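Local coordinates for protein pyridoxamine 5'-phosphate oxidase-related, FMN-binding (Mycobacterium smegmatis, PDB 3F7E) that probably acts as a coenzyme F420-dependent reductase, a dimeric member of the FMN-binding pyridoxamine 5'-phosphate oxidase clan, at residues Val23-Thr28 against Lys50-Arg55. Numbering follows the deposited sequence. Where two conformers were deposited one is given.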
loop_
_atom_site.group_PDB
_atom_site.type_symbol
_atom_site.label_atom_id
_atom_site.label_comp_id
_atom_site.label_asym_id
_atom_site.label_seq_id
_atom_site.Cartn_x
_atom_site.Cartn_y
_atom_site.Cartn_z
ATOM N N VAL A 23 -2.084 10.858 -3.706
ATOM C CA VAL A 23 -2.664 11.825 -2.780
ATOM C C VAL A 23 -3.776 12.552 -3.514
ATOM O O VAL A 23 -3.592 12.987 -4.661
ATOM C CB VAL A 23 -1.605 12.840 -2.234
ATOM C CG1 VAL A 23 -2.190 13.675 -1.136
ATOM C CG2 VAL A 23 -0.392 12.134 -1.698
ATOM N N ARG A 24 -4.914 12.687 -2.831
ATOM C CA ARG A 24 -6.019 13.462 -3.380
ATOM C C ARG A 24 -5.738 14.980 -3.307
ATOM O O ARG A 24 -4.929 15.435 -2.522
ATOM C CB ARG A 24 -7.288 13.150 -2.605
ATOM C CG ARG A 24 -7.688 11.684 -2.650
ATOM C CD ARG A 24 -8.909 11.367 -1.771
ATOM N NE ARG A 24 -9.386 10.010 -2.028
ATOM C CZ ARG A 24 -10.497 9.711 -2.705
ATOM N NH1 ARG A 24 -11.270 10.675 -3.200
ATOM N NH2 ARG A 24 -10.833 8.440 -2.895
ATOM N N PRO A 25 -6.426 15.788 -4.138
ATOM C CA PRO A 25 -6.304 17.245 -4.038
ATOM C C PRO A 25 -6.572 17.816 -2.648
ATOM O O PRO A 25 -6.024 18.867 -2.324
ATOM C CB PRO A 25 -7.343 17.754 -5.049
ATOM C CG PRO A 25 -7.358 16.681 -6.096
ATOM C CD PRO A 25 -7.279 15.396 -5.272
ATOM N N ASP A 26 -7.369 17.131 -1.825
ATOM C CA ASP A 26 -7.630 17.581 -0.446
ATOM C C ASP A 26 -6.512 17.198 0.545
ATOM O O ASP A 26 -6.615 17.462 1.747
ATOM C CB ASP A 26 -9.017 17.114 0.037
ATOM C CG ASP A 26 -9.078 15.629 0.366
ATOM O OD1 ASP A 26 -10.133 15.167 0.832
ATOM O OD2 ASP A 26 -8.090 14.901 0.165
ATOM N N GLY A 27 -5.456 16.561 0.043
ATOM C CA GLY A 27 -4.316 16.263 0.867
ATOM C C GLY A 27 -4.411 14.947 1.617
ATOM O O GLY A 27 -3.564 14.686 2.442
ATOM N N THR A 28 -5.445 14.142 1.363
ATOM C CA THR A 28 -5.543 12.830 2.020
ATOM C C THR A 28 -5.130 11.708 1.051
ATOM O O THR A 28 -5.269 11.862 -0.145
ATOM C CB THR A 28 -6.958 12.579 2.578
ATOM O OG1 THR A 28 -7.897 12.454 1.506
ATOM C CG2 THR A 28 -7.421 13.730 3.511
ATOM N N LYS A 50 -11.041 7.671 -15.973
ATOM C CA LYS A 50 -12.349 7.975 -15.390
ATOM C C LYS A 50 -12.451 7.810 -13.875
ATOM O O LYS A 50 -13.498 8.133 -13.286
ATOM C CB LYS A 50 -13.428 7.131 -16.071
ATOM C CG LYS A 50 -13.682 7.486 -17.533
ATOM C CD LYS A 50 -15.014 6.926 -18.002
ATOM C CE LYS A 50 -15.410 7.501 -19.357
ATOM N NZ LYS A 50 -16.305 6.569 -20.107
ATOM N N ARG A 51 -11.398 7.293 -13.241
ATOM C CA ARG A 51 -11.390 7.076 -11.780
ATOM C C ARG A 51 -10.564 8.088 -10.993
ATOM O O ARG A 51 -9.737 8.812 -11.561
ATOM C CB ARG A 51 -10.881 5.673 -11.401
ATOM C CG ARG A 51 -11.316 4.497 -12.255
ATOM C CD ARG A 51 -12.641 3.852 -11.816
ATOM N NE ARG A 51 -12.877 3.710 -10.367
ATOM C CZ ARG A 51 -12.817 2.563 -9.687
ATOM N NH1 ARG A 51 -12.484 1.434 -10.297
ATOM N NH2 ARG A 51 -13.077 2.548 -8.382
ATOM N N GLN A 52 -10.759 8.087 -9.673
ATOM C CA GLN A 52 -10.115 9.047 -8.794
ATOM C C GLN A 52 -8.595 8.917 -8.811
ATOM O O GLN A 52 -7.897 9.922 -8.701
ATOM C CB GLN A 52 -10.626 8.926 -7.354
ATOM C CG GLN A 52 -10.146 10.043 -6.452
ATOM C CD GLN A 52 -10.599 11.424 -6.917
ATOM O OE1 GLN A 52 -11.782 11.635 -7.246
ATOM N NE2 GLN A 52 -9.661 12.373 -6.944
ATOM N N LYS A 53 -8.083 7.686 -8.899
ATOM C CA LYS A 53 -6.629 7.498 -8.872
ATOM C C LYS A 53 -5.962 8.292 -9.999
ATOM O O LYS A 53 -4.908 8.897 -9.813
ATOM C CB LYS A 53 -6.248 6.021 -9.049
ATOM C CG LYS A 53 -7.027 4.996 -8.298
ATOM C CD LYS A 53 -6.774 3.621 -8.904
ATOM C CE LYS A 53 -7.676 2.552 -8.321
ATOM N NZ LYS A 53 -7.298 1.220 -8.881
ATOM N N TYR A 54 -6.591 8.298 -11.175
ATOM C CA TYR A 54 -6.098 9.102 -12.285
ATOM C C TYR A 54 -6.156 10.597 -12.003
ATOM O O TYR A 54 -5.178 11.317 -12.225
ATOM C CB TYR A 54 -6.867 8.760 -13.568
ATOM C CG TYR A 54 -6.579 9.628 -14.768
ATOM C CD1 TYR A 54 -5.530 9.334 -15.619
ATOM C CD2 TYR A 54 -7.374 10.726 -15.062
ATOM C CE1 TYR A 54 -5.271 10.132 -16.742
ATOM C CE2 TYR A 54 -7.138 11.521 -16.161
ATOM C CZ TYR A 54 -6.083 11.225 -17.000
ATOM O OH TYR A 54 -5.864 12.026 -18.089
ATOM N N ARG A 55 -7.302 11.063 -11.506
ATOM C CA ARG A 55 -7.409 12.472 -11.135
ATOM C C ARG A 55 -6.366 12.885 -10.097
ATOM O O ARG A 55 -5.812 13.979 -10.167
ATOM C CB ARG A 55 -8.813 12.791 -10.642
ATOM C CG ARG A 55 -9.839 12.617 -11.714
ATOM C CD ARG A 55 -11.235 13.117 -11.310
ATOM N NE ARG A 55 -11.908 12.295 -10.299
ATOM C CZ ARG A 55 -12.640 11.206 -10.552
ATOM N NH1 ARG A 55 -13.240 10.573 -9.549
ATOM N NH2 ARG A 55 -12.792 10.750 -11.796
#
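Arg24 and Gln52 meet by van der Waals contact alone, an instance of how a long polar side chain from a hairpin loop can lie against the first turn of a helix without bonding to it. CG of Gln52 sits over one face of the Arg24 guanidinium, toward its rim, 3.5 Å from Arg24 NH1. The two side chains cross at about a right angle, yet the guanidinium and amide planes differ by only 23°. Arg24 reaches the helix because its chain runs extended from CG to NE; Gln52 has CG anti to its backbone N (chi1 -171°), which sets the methylene against the guanidinium, and the bend at chi2 then directs the amide, its CD still 3.9 Å from Arg24 NH1. Beside this pair the ring of Pro25 approaches the amide more loosely, its CD 4.2 Å from Gln52 NE2.

The contact joins the hairpin between strands 18-23 and 29-34 of the antiparallel sheet to the start of helix 52-59, for which Arg51 is the N-cap residue. The hairpin loop holds a type I turn from Arg24 to Gly27 and an overlapping Asx turn, in which Asp26 OD2 accepts from Thr28 N (3.0 Å) and also from Thr28 OG1 (2.8 Å). The second subunit also touches the loop: its Asn60 donates through ND2 to Gly27 O, and its Arg80 packs on Arg24.

Hydrogen bonds within helix 52-59 hold the amide that faces the loop. Arg55 directs NE (3.1 Å) and NH1 (2.9 Å) to the one oxygen, Gln52 OE1, both nitrogens coming from the same face of the amide, well above its plane. Gln52 NE2 is bonded to Asn56 OD1, so both ends of the amide are anchored on the helix; Asn56 also touches Arg24 and Pro25.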